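Local coordinates for protein lysyl oxidase (Pichia pastoris, PDB 1W7C) that probably oxidises primary amines, lysyl side chains among them, to aldehydes with the help of copper and a topaquinone cofactor, at residues T605-T616 / V628-E637; E94-V102 / L116-L127. All coordinates share one frame; numbering follows the deposited sequence.

Contact 1. Residues T605-T616 / V628-E637; sequences TKHKDTELRSST and VNFNAFLDDE. Unlike the reference sequence in segment 605-616: Thr-610 (reference Glu). With CA (calcium ion), chain E.
Phe-633 and Glu-637 meet Glu-611 and Lys-608 round a calcium site of the copper amine oxidase enzyme domain, in the connection between strands 602-606 and 642-654. Glu-611 runs over one face of the Phe-633 ring in the opposite direction. Its CB lies above the ring centre, 3.7 Å from the centroid in a CH-pi contact, and its carboxylate lies nearly parallel to the ring, 11° between planes, beyond the CG-CD1 rim. At the ring edge, in plane, Arg-613 O stands 3.3 Å from Phe-633 CZ. The backbone O of Phe-633 binds calcium at 2.4 Å. Glu-637 OE1 binds calcium at 2.3 Å, and Lys-608 NZ meets OE2 on its syn side, somewhat out of the carboxylate plane, in a 2.8 Å salt bridge, with a weak second bond to OE1. Lys-608 gets there with an extended chain, and its charge probably offsets some of the carboxylates gathered here. Asp-635 OD2, Glu-540 and two waters are further calcium ligands. Along the connection, Val-628 CG2 packs on Thr-616 CG2 at 3.5 Å. One calcium-bound water ties the site to both loops, accepting from Lys-608 NZ and donating to Asp-635 OD1 and to Glu-611 OE2, the last at 2.7 Å.

Contact 2. Residues E94-V102 / L116-L127; sequences EGYFEELKV and LSFYNTNGKSKL. With NAG (2-acetamido-2-deoxy-beta-D-glucopyranose), chain B.
Phe-97 and Leu-127 form an antiparallel hydrogen-bonded pair, their backbones joined in both directions, with Leu-127 N to Phe-97 O at 2.8 Å; next to them Glu-98 and Lys-126 make a non-hydrogen-bonded pair. Strand 96-103 thus carries the short strand 126-128 in the antiparallel sheet of the N2 domain, and on its other side it bonds to strand 82-89. Further along, Glu-99 N reaches Ser-125 O and Leu-116 N reaches Glu-99 O, so both ends of 116-127 are fastened to one strand while the middle turns away through two successive type I turns.

On the face bearing Glu-98, OE2 accepts two bonds: Ser-125 OG at 2.7 Å from the anti side, and Lys-126 NZ at 3.0 Å from above the carboxylate plane, the latter a salt bridge. Lys-126 lies alongside Tyr-96, pointing the same way, with CD over the rim of the ring face in a CH-pi contact. Its chain bends at the last torsion (chi4 66°), bringing NZ round to Glu-98.

The buried Glu-99 reaches into the turns. Its OE1 accepts from Tyr-119 OH at 2.6 Å, from above the carboxylate plane, and also pairs with Arg-84, which probably helps keep the acid ionised. Its OE2 takes a nearly straight bond from Asn-120 ND2, 3.0 Å and 168°. The same ND2 donates to Lys-124 O across the second turn, whose own backbone bond is Gly-123 N to Asn-120 O; the two acceptors fix the amide's rotation. Water links Glu-99 OE2 to Asn-120 OD1.

At the outer end, the Phe-118 ring is sandwiched, with Tyr-119 CD2 over one face and a glycan sugar, NAG, over the other; the sugar's O4 lies 3.5 Å from Phe-118 CB.

How the contacts relate
Contact 2 precedes contact 1 in the chain, and their centres lie about 17 Å apart, yet they touch where the turns of 116-127 rest on both loops of contact 1. Asn-629 N probably donates to Thr-121 OG1 at 2.8 Å, and Val-628 CG2 packs 3.4 Å from Tyr-119 O. Thr-610 CB likewise meets Phe-118 O at 3.4 Å, beside glycan that both contacts help to border. The N2 domain is joined to the enzyme domain near the calcium site: the nearest side-chain atoms of Tyr-119 and of Phe-633, whose backbone O binds the metal, are about 8 Å apart. Neither contact supplies a copper ligand, but strand 642-654, paired with 602-606, ends at one, His-654.

Contact 1. Residues T605-T616 / V628-E637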
loop_
_atom_site.group_PDB
_atom_site.type_symbol
_atom_site.label_atom_id
_atom_site.label_comp_id
_atom_site.label_asym_id
_atom_site.label_seq_id
_atom_site.Cartn_x
_atom_site.Cartn_y
_atom_site.Cartn_z
ATOM N N THR A 605 18.804 -16.037 6.398
ATOM C CA THR A 605 19.615 -17.221 6.586
ATOM C C THR A 605 20.710 -17.320 5.555
ATOM O O THR A 605 20.667 -16.684 4.489
ATOM C CB THR A 605 18.784 -18.501 6.526
ATOM O OG1 THR A 605 18.266 -18.659 5.191
ATOM C CG2 THR A 605 17.600 -18.472 7.525
ATOM N N LYS A 606 21.690 -18.173 5.839
ATOM C CA LYS A 606 22.710 -18.542 4.870
ATOM C C LYS A 606 22.107 -19.503 3.865
ATOM O O LYS A 606 21.552 -20.524 4.228
ATOM C CB LYS A 606 23.921 -19.129 5.602
ATOM C CG LYS A 606 24.983 -19.722 4.731
ATOM C CD LYS A 606 26.077 -20.391 5.603
ATOM C CE LYS A 606 27.112 -21.086 4.834
ATOM N NZ LYS A 606 28.146 -21.521 5.771
ATOM N N HIS A 607 22.282 -19.207 2.595
ATOM C CA HIS A 607 21.748 -20.048 1.536
ATOM C C HIS A 607 22.296 -21.460 1.642
ATOM O O HIS A 607 23.502 -21.638 1.798
ATOM C CB HIS A 607 22.122 -19.533 0.159
ATOM C CG HIS A 607 21.559 -20.374 -0.942
ATOM N ND1 HIS A 607 22.186 -21.511 -1.402
ATOM C CD2 HIS A 607 20.361 -20.326 -1.557
ATOM C CE1 HIS A 607 21.405 -22.106 -2.290
ATOM N NE2 HIS A 607 20.299 -21.386 -2.428
ATOM N N LYS A 608 21.430 -22.462 1.531
ATOM C CA LYS A 608 21.850 -23.866 1.416
ATOM C C LYS A 608 20.916 -24.590 0.470
ATOM O O LYS A 608 19.701 -24.403 0.493
ATOM C CB LYS A 608 21.817 -24.551 2.769
ATOM C CG LYS A 608 22.825 -24.011 3.789
ATOM C CD LYS A 608 22.790 -24.702 5.128
ATOM C CE LYS A 608 23.854 -24.133 6.043
ATOM N NZ LYS A 608 23.900 -24.706 7.400
ATOM N N ASP A 609 21.479 -25.479 -0.352
ATOM C CA ASP A 609 20.662 -26.356 -1.184
ATOM C C ASP A 609 19.788 -27.282 -0.349
ATOM O O ASP A 609 18.710 -27.671 -0.834
ATOM C CB ASP A 609 21.544 -27.180 -2.101
ATOM C CG ASP A 609 22.248 -26.360 -3.127
ATOM O OD1 ASP A 609 21.665 -25.420 -3.722
ATOM O OD2 ASP A 609 23.414 -26.634 -3.449
ATOM N N THR A 610 20.236 -27.639 0.846
ATOM C CA THR A 610 19.447 -28.444 1.781
ATOM C C THR A 610 18.329 -27.649 2.457
ATOM O O THR A 610 17.505 -28.224 3.129
ATOM C CB THR A 610 20.346 -29.037 2.871
ATOM O OG1 THR A 610 21.109 -27.973 3.472
ATOM C CG2 THR A 610 21.349 -30.021 2.331
ATOM N N GLU A 611 18.333 -26.330 2.288
ATOM C CA GLU A 611 17.301 -25.455 2.839
ATOM C C GLU A 611 16.585 -24.810 1.652
ATOM O O GLU A 611 16.534 -23.594 1.467
ATOM C CB GLU A 611 17.885 -24.502 3.859
ATOM C CG GLU A 611 18.543 -25.279 5.001
ATOM C CD GLU A 611 19.146 -24.439 6.089
ATOM O OE1 GLU A 611 19.161 -23.189 5.992
ATOM O OE2 GLU A 611 19.633 -25.038 7.079
ATOM N N LEU A 612 16.032 -25.704 0.836
ATOM C CA LEU A 612 15.340 -25.413 -0.375
ATOM C C LEU A 612 14.057 -24.660 -0.120
ATOM O O LEU A 612 13.711 -23.730 -0.860
ATOM C CB LEU A 612 15.034 -26.749 -1.057
ATOM C CG LEU A 612 14.107 -26.680 -2.268
ATOM C CD1 LEU A 612 14.744 -25.885 -3.376
ATOM C CD2 LEU A 612 13.763 -28.098 -2.710
ATOM N N ARG A 613 13.363 -25.073 0.933
ATOM C CA ARG A 613 11.960 -24.677 1.115
ATOM C C ARG A 613 11.610 -24.636 2.606
ATOM O O ARG A 613 12.104 -25.437 3.388
ATOM C CB ARG A 613 11.033 -25.649 0.373
ATOM C CG ARG A 613 11.203 -27.123 0.767
ATOM C CD ARG A 613 10.480 -28.061 -0.214
ATOM N NE ARG A 613 9.077 -27.698 -0.318
ATOM C CZ ARG A 613 8.283 -27.981 -1.310
ATOM N NH1 ARG A 613 8.732 -28.755 -2.285
ATOM N NH2 ARG A 613 7.051 -27.518 -1.308
ATOM N N SER A 614 10.747 -23.678 2.974
ATOM C CA SER A 614 10.414 -23.443 4.366
ATOM C C SER A 614 9.253 -24.300 4.888
ATOM O O SER A 614 9.014 -24.298 6.087
ATOM C CB SER A 614 10.108 -21.982 4.568
ATOM O OG SER A 614 9.092 -21.597 3.673
ATOM N N SER A 615 8.495 -24.916 3.981
ATOM C CA SER A 615 7.446 -25.869 4.296
ATOM C C SER A 615 7.423 -26.895 3.202
ATOM O O SER A 615 8.173 -26.757 2.212
ATOM C CB SER A 615 6.086 -25.166 4.397
ATOM O OG SER A 615 5.099 -26.055 4.905
ATOM N N THR A 616 6.605 -27.922 3.360
ATOM C CA THR A 616 6.384 -28.936 2.317
ATOM C C THR A 616 4.924 -29.293 2.290
ATOM O O THR A 616 4.209 -29.035 3.256
ATOM C CB THR A 616 7.209 -30.238 2.600
ATOM O OG1 THR A 616 6.589 -30.995 3.634
ATOM C CG2 THR A 616 8.640 -29.958 2.980
ATOM N N VAL A 628 10.128 -30.605 7.047
ATOM C CA VAL A 628 10.874 -29.376 7.257
ATOM C C VAL A 628 10.380 -28.683 8.522
ATOM O O VAL A 628 9.190 -28.304 8.630
ATOM C CB VAL A 628 10.753 -28.434 6.050
ATOM C CG1 VAL A 628 11.334 -27.050 6.402
ATOM C CG2 VAL A 628 11.480 -29.006 4.842
ATOM N N ASN A 629 11.307 -28.521 9.460
ATOM C CA ASN A 629 11.131 -27.630 10.581
ATOM C C ASN A 629 11.986 -26.410 10.284
ATOM O O ASN A 629 13.201 -26.495 10.294
ATOM C CB ASN A 629 11.536 -28.303 11.874
ATOM C CG ASN A 629 11.285 -27.413 13.090
ATOM O OD1 ASN A 629 11.333 -26.181 12.981
ATOM N ND2 ASN A 629 11.028 -28.024 14.246
ATOM N N PHE A 630 11.330 -25.293 9.976
ATOM C CA PHE A 630 12.030 -24.088 9.550
ATOM C C PHE A 630 13.087 -23.647 10.571
ATOM O O PHE A 630 14.085 -23.068 10.205
ATOM C CB PHE A 630 11.027 -22.981 9.293
ATOM C CG PHE A 630 11.645 -21.656 8.916
ATOM C CD1 PHE A 630 12.064 -21.426 7.622
ATOM C CD2 PHE A 630 11.836 -20.667 9.867
ATOM C CE1 PHE A 630 12.615 -20.214 7.242
ATOM C CE2 PHE A 630 12.392 -19.439 9.491
ATOM C CZ PHE A 630 12.810 -19.237 8.194
ATOM N N ASN A 631 12.827 -23.867 11.863
ATOM C CA ASN A 631 13.751 -23.423 12.868
ATOM C C ASN A 631 15.116 -24.101 12.760
ATOM O O ASN A 631 16.086 -23.568 13.264
ATOM C CB ASN A 631 13.162 -23.656 14.266
ATOM C CG ASN A 631 12.101 -22.645 14.633
ATOM O OD1 ASN A 631 11.931 -21.622 13.935
ATOM N ND2 ASN A 631 11.343 -22.939 15.692
ATOM N N ALA A 632 15.197 -25.245 12.068
ATOM C CA ALA A 632 16.477 -25.908 11.852
ATOM C C ALA A 632 17.431 -25.032 11.024
ATOM O O ALA A 632 18.650 -25.206 11.072
ATOM C CB ALA A 632 16.279 -27.259 11.187
ATOM N N PHE A 633 16.882 -24.108 10.218
ATOM C CA PHE A 633 17.724 -23.240 9.405
ATOM C C PHE A 633 18.487 -22.205 10.251
ATOM O O PHE A 633 19.477 -21.645 9.801
ATOM C CB PHE A 633 16.898 -22.389 8.424
ATOM C CG PHE A 633 16.081 -23.147 7.400
ATOM C CD1 PHE A 633 16.026 -24.538 7.356
ATOM C CD2 PHE A 633 15.353 -22.420 6.452
ATOM C CE1 PHE A 633 15.213 -25.166 6.366
ATOM C CE2 PHE A 633 14.558 -23.058 5.496
ATOM C CZ PHE A 633 14.534 -24.440 5.437
ATOM N N LEU A 634 17.997 -21.951 11.465
ATOM C CA LEU A 634 18.449 -20.872 12.315
ATOM C C LEU A 634 19.404 -21.410 13.348
ATOM O O LEU A 634 19.011 -21.829 14.435
ATOM C CB LEU A 634 17.236 -20.218 12.993
ATOM C CG LEU A 634 16.204 -19.651 12.036
ATOM C CD1 LEU A 634 14.909 -19.280 12.768
ATOM C CD2 LEU A 634 16.775 -18.455 11.266
ATOM N N ASP A 635 20.674 -21.393 12.988
ATOM C CA ASP A 635 21.727 -22.014 13.802
ATOM C C ASP A 635 22.940 -21.096 13.912
ATOM O O ASP A 635 24.081 -21.529 14.030
ATOM C CB ASP A 635 22.056 -23.434 13.313
ATOM C CG ASP A 635 22.238 -23.535 11.823
ATOM O OD1 ASP A 635 22.203 -24.685 11.306
ATOM O OD2 ASP A 635 22.426 -22.541 11.115
ATOM N N ASP A 636 22.650 -19.792 13.984
ATOM C CA ASP A 636 23.611 -18.765 14.388
ATOM C C ASP A 636 24.777 -18.648 13.415
ATOM O O ASP A 636 25.853 -18.179 13.782
ATOM C CB ASP A 636 24.153 -19.050 15.799
ATOM C CG ASP A 636 24.958 -17.916 16.356
ATOM O OD1 ASP A 636 24.487 -16.742 16.199
ATOM O OD2 ASP A 636 26.062 -18.137 17.009
ATOM N N GLU A 637 24.549 -18.985 12.168
ATOM C CA GLU A 637 25.630 -18.924 11.202
ATOM C C GLU A 637 25.935 -17.479 10.827
ATOM O O GLU A 637 25.056 -16.629 10.832
ATOM C CB GLU A 637 25.342 -19.753 9.963
ATOM C CG GLU A 637 25.362 -21.251 10.239
ATOM C CD GLU A 637 24.990 -22.084 9.032
ATOM O OE1 GLU A 637 23.932 -21.814 8.441
ATOM O OE2 GLU A 637 25.738 -23.030 8.691
HETATM CA CA CA E . 21.711 -21.600 9.079
HETATM O O HOH W 1 27.388 -24.191 6.410
HETATM O O HOH W 2 21.183 -21.735 6.740
HETATM O O HOH W 3 21.469 -23.983 8.744
HETATM O O HOH W 4 18.672 -27.295 8.353
#

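Contact 2. Residues E94-V102 / L116-L127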
loop_
_atom_site.group_PDB
_atom_site.type_symbol
_atom_site.label_atom_id
_atom_site.label_comp_id
_atom_site.label_asym_id
_atom_site.label_seq_id
_atom_site.Cartn_x
_atom_site.Cartn_y
_atom_site.Cartn_z
ATOM N N GLU A 94 4.014 -51.767 7.926
ATOM C CA GLU A 94 3.509 -50.419 8.152
ATOM C C GLU A 94 3.592 -49.610 6.867
ATOM O O GLU A 94 4.512 -49.799 6.056
ATOM C CB GLU A 94 4.290 -49.729 9.268
ATOM C CG GLU A 94 4.346 -50.503 10.604
ATOM C CD GLU A 94 2.982 -50.717 11.268
ATOM O OE1 GLU A 94 2.891 -51.576 12.183
ATOM O OE2 GLU A 94 1.997 -50.046 10.894
ATOM N N GLY A 95 2.622 -48.722 6.683
ATOM C CA GLY A 95 2.571 -47.865 5.524
ATOM C C GLY A 95 3.305 -46.563 5.729
ATOM O O GLY A 95 3.431 -46.071 6.854
ATOM N N TYR A 96 3.799 -46.019 4.623
ATOM C CA TYR A 96 4.460 -44.722 4.638
ATOM C C TYR A 96 4.482 -44.164 3.241
ATOM O O TYR A 96 4.396 -44.915 2.278
ATOM C CB TYR A 96 5.894 -44.859 5.187
ATOM C CG TYR A 96 6.727 -45.885 4.466
ATOM C CD1 TYR A 96 7.457 -45.542 3.332
ATOM C CD2 TYR A 96 6.767 -47.195 4.890
ATOM C CE1 TYR A 96 8.213 -46.485 2.653
ATOM C CE2 TYR A 96 7.504 -48.139 4.217
ATOM C CZ TYR A 96 8.232 -47.786 3.102
ATOM O OH TYR A 96 8.967 -48.735 2.429
ATOM N N PHE A 97 4.596 -42.846 3.138
ATOM C CA PHE A 97 4.932 -42.201 1.880
ATOM C C PHE A 97 6.445 -42.076 1.809
ATOM O O PHE A 97 7.084 -41.800 2.824
ATOM C CB PHE A 97 4.286 -40.799 1.789
ATOM C CG PHE A 97 2.793 -40.813 1.852
ATOM C CD1 PHE A 97 2.126 -40.955 3.062
ATOM C CD2 PHE A 97 2.048 -40.738 0.681
ATOM C CE1 PHE A 97 0.743 -41.014 3.080
ATOM C CE2 PHE A 97 0.681 -40.748 0.707
ATOM C CZ PHE A 97 0.030 -40.917 1.903
ATOM N N GLU A 98 7.023 -42.263 0.627
ATOM C CA GLU A 98 8.437 -42.038 0.464
ATOM C C GLU A 98 8.710 -41.153 -0.734
ATOM O O GLU A 98 8.116 -41.317 -1.805
ATOM C CB GLU A 98 9.247 -43.339 0.391
ATOM C CG GLU A 98 10.761 -43.062 0.551
ATOM C CD GLU A 98 11.609 -44.283 0.794
ATOM O OE1 GLU A 98 11.149 -45.402 0.492
ATOM O OE2 GLU A 98 12.782 -44.099 1.225
ATOM N N GLU A 99 9.621 -40.203 -0.528
ATOM C CA GLU A 99 10.115 -39.367 -1.598
ATOM C C GLU A 99 11.329 -40.079 -2.199
ATOM O O GLU A 99 12.230 -40.540 -1.458
ATOM C CB GLU A 99 10.491 -37.985 -1.032
ATOM C CG GLU A 99 9.351 -37.332 -0.270
ATOM C CD GLU A 99 9.600 -35.890 0.125
ATOM O OE1 GLU A 99 9.647 -35.037 -0.797
ATOM O OE2 GLU A 99 9.755 -35.657 1.328
ATOM N N LEU A 100 11.332 -40.150 -3.526
ATOM C CA LEU A 100 12.337 -40.824 -4.302
ATOM C C LEU A 100 12.807 -39.916 -5.436
ATOM O O LEU A 100 12.009 -39.260 -6.082
ATOM C CB LEU A 100 11.771 -42.130 -4.902
ATOM C CG LEU A 100 11.190 -43.138 -3.894
ATOM C CD1 LEU A 100 10.476 -44.229 -4.680
ATOM C CD2 LEU A 100 12.224 -43.719 -2.980
ATOM N N LYS A 101 14.124 -39.897 -5.650
ATOM C CA LYS A 101 14.745 -39.210 -6.779
ATOM C C LYS A 101 14.865 -40.185 -7.930
ATOM O O LYS A 101 15.377 -41.302 -7.749
ATOM C CB LYS A 101 16.126 -38.692 -6.384
ATOM C CG LYS A 101 16.916 -38.008 -7.514
ATOM C CD LYS A 101 18.241 -37.479 -6.964
ATOM C CE LYS A 101 19.376 -37.549 -7.963
ATOM N NZ LYS A 101 20.537 -36.700 -7.534
ATOM N N VAL A 102 14.369 -39.777 -9.092
ATOM C CA VAL A 102 14.487 -40.579 -10.319
ATOM C C VAL A 102 15.257 -39.766 -11.333
ATOM O O VAL A 102 14.823 -38.702 -11.746
ATOM C CB VAL A 102 13.135 -41.000 -10.910
ATOM C CG1 VAL A 102 13.357 -41.890 -12.126
ATOM C CG2 VAL A 102 12.267 -41.708 -9.857
ATOM N N LEU A 116 15.050 -39.897 -1.289
ATOM C CA LEU A 116 15.283 -38.461 -1.427
ATOM C C LEU A 116 14.889 -37.749 -0.153
ATOM O O LEU A 116 13.724 -37.819 0.273
ATOM C CB LEU A 116 14.462 -37.931 -2.591
ATOM C CG LEU A 116 14.524 -36.451 -2.879
ATOM C CD1 LEU A 116 15.944 -35.975 -3.136
ATOM C CD2 LEU A 116 13.646 -36.158 -4.086
ATOM N N SER A 117 15.860 -37.077 0.468
ATOM C CA SER A 117 15.631 -36.425 1.738
ATOM C C SER A 117 16.498 -35.207 2.031
ATOM O O SER A 117 16.363 -34.626 3.108
ATOM C CB SER A 117 15.828 -37.416 2.883
ATOM O OG SER A 117 17.178 -37.828 2.952
ATOM N N PHE A 118 17.338 -34.774 1.086
ATOM C CA PHE A 118 18.345 -33.781 1.446
ATOM C C PHE A 118 17.727 -32.450 1.920
ATOM O O PHE A 118 18.346 -31.726 2.688
ATOM C CB PHE A 118 19.397 -33.581 0.344
ATOM C CG PHE A 118 18.903 -32.878 -0.914
ATOM C CD1 PHE A 118 18.814 -31.498 -0.929
ATOM C CD2 PHE A 118 18.598 -33.579 -2.084
ATOM C CE1 PHE A 118 18.401 -30.822 -2.064
ATOM C CE2 PHE A 118 18.163 -32.901 -3.222
ATOM C CZ PHE A 118 18.078 -31.523 -3.212
ATOM N N TYR A 119 16.567 -32.093 1.380
ATOM C CA TYR A 119 15.884 -30.834 1.710
ATOM C C TYR A 119 14.950 -30.965 2.918
ATOM O O TYR A 119 14.324 -29.988 3.308
ATOM C CB TYR A 119 15.114 -30.269 0.491
ATOM C CG TYR A 119 14.235 -31.298 -0.156
ATOM C CD1 TYR A 119 13.069 -31.757 0.468
ATOM C CD2 TYR A 119 14.607 -31.869 -1.359
ATOM C CE1 TYR A 119 12.287 -32.754 -0.106
ATOM C CE2 TYR A 119 13.878 -32.868 -1.916
ATOM C CZ TYR A 119 12.703 -33.317 -1.300
ATOM O OH TYR A 119 11.930 -34.307 -1.919
ATOM N N ASN A 120 14.827 -32.177 3.474
ATOM C CA ASN A 120 14.054 -32.400 4.679
ATOM C C ASN A 120 14.951 -32.266 5.874
ATOM O O ASN A 120 15.909 -33.031 6.027
ATOM C CB ASN A 120 13.406 -33.776 4.654
ATOM C CG ASN A 120 12.300 -33.867 3.619
ATOM O OD1 ASN A 120 11.671 -32.859 3.289
ATOM N ND2 ASN A 120 12.061 -35.085 3.090
ATOM N N THR A 121 14.670 -31.293 6.737
ATOM C CA THR A 121 15.489 -31.072 7.897
ATOM C C THR A 121 15.472 -32.247 8.861
ATOM O O THR A 121 16.414 -32.431 9.625
ATOM C CB THR A 121 15.082 -29.808 8.668
ATOM O OG1 THR A 121 13.736 -29.929 9.123
ATOM C CG2 THR A 121 15.167 -28.552 7.826
ATOM N N ASN A 122 14.435 -33.067 8.802
ATOM C CA ASN A 122 14.332 -34.204 9.715
ATOM C C ASN A 122 15.100 -35.436 9.229
ATOM O O ASN A 122 15.126 -36.455 9.903
ATOM C CB ASN A 122 12.864 -34.530 10.030
ATOM C CG ASN A 122 12.158 -35.337 8.936
ATOM O OD1 ASN A 122 12.684 -35.547 7.858
ATOM N ND2 ASN A 122 10.944 -35.763 9.229
ATOM N N GLY A 123 15.756 -35.304 8.082
ATOM C CA GLY A 123 16.640 -36.323 7.531
ATOM C C GLY A 123 15.978 -37.579 6.998
ATOM O O GLY A 123 16.663 -38.570 6.726
ATOM N N LYS A 124 14.662 -37.542 6.834
ATOM C CA LYS A 124 13.892 -38.716 6.442
ATOM C C LYS A 124 13.303 -38.561 5.046
ATOM O O LYS A 124 12.799 -37.498 4.689
ATOM C CB LYS A 124 12.754 -38.949 7.432
ATOM C CG LYS A 124 13.244 -39.240 8.836
ATOM C CD LYS A 124 12.143 -39.299 9.869
ATOM C CE LYS A 124 12.721 -39.439 11.241
ATOM N NZ LYS A 124 11.664 -39.434 12.268
ATOM N N SER A 125 13.349 -39.639 4.271
ATOM C CA SER A 125 12.587 -39.768 3.051
ATOM C C SER A 125 11.184 -40.296 3.282
ATOM O O SER A 125 10.322 -40.076 2.422
ATOM C CB SER A 125 13.307 -40.664 2.047
ATOM O OG SER A 125 13.545 -41.949 2.623
ATOM N N LYS A 126 10.969 -41.008 4.378
ATOM C CA LYS A 126 9.718 -41.678 4.659
ATOM C C LYS A 126 8.877 -40.851 5.661
ATOM O O LYS A 126 9.356 -40.446 6.725
ATOM C CB LYS A 126 10.010 -43.062 5.299
ATOM C CG LYS A 126 10.689 -44.026 4.321
ATOM C CD LYS A 126 10.989 -45.400 4.962
ATOM C CE LYS A 126 11.653 -46.366 4.007
ATOM N NZ LYS A 126 13.004 -45.935 3.608
ATOM N N LEU A 127 7.611 -40.676 5.301
ATOM C CA LEU A 127 6.611 -40.018 6.134
ATOM C C LEU A 127 5.644 -41.081 6.631
ATOM O O LEU A 127 4.954 -41.684 5.814
ATOM C CB LEU A 127 5.879 -38.955 5.309
ATOM C CG LEU A 127 4.707 -38.207 5.961
ATOM C CD1 LEU A 127 5.256 -37.185 6.938
ATOM C CD2 LEU A 127 3.855 -37.548 4.911
HETATM C C1 NAG B . 22.136 -30.863 -4.274
HETATM C C2 NAG B . 22.659 -32.216 -4.815
HETATM C C3 NAG B . 22.482 -33.394 -3.842
HETATM C C4 NAG B . 22.899 -32.991 -2.428
HETATM C C5 NAG B . 22.274 -31.637 -2.098
HETATM C C6 NAG B . 22.596 -31.144 -0.714
HETATM C C7 NAG B . 22.659 -32.666 -7.211
HETATM C C8 NAG B . 21.862 -32.913 -8.456
HETATM N N2 NAG B . 21.980 -32.501 -6.081
HETATM O O3 NAG B . 23.233 -34.506 -4.303
HETATM O O4 NAG B . 22.401 -33.885 -1.440
HETATM O O5 NAG B . 22.684 -30.631 -2.997
HETATM O O6 NAG B . 23.970 -30.871 -0.687
HETATM O O7 NAG B . 23.890 -32.631 -7.274
HETATM O O HOH W 5 9.266 -32.984 1.805
HETATM O O HOH W 6 9.051 -37.533 3.271
#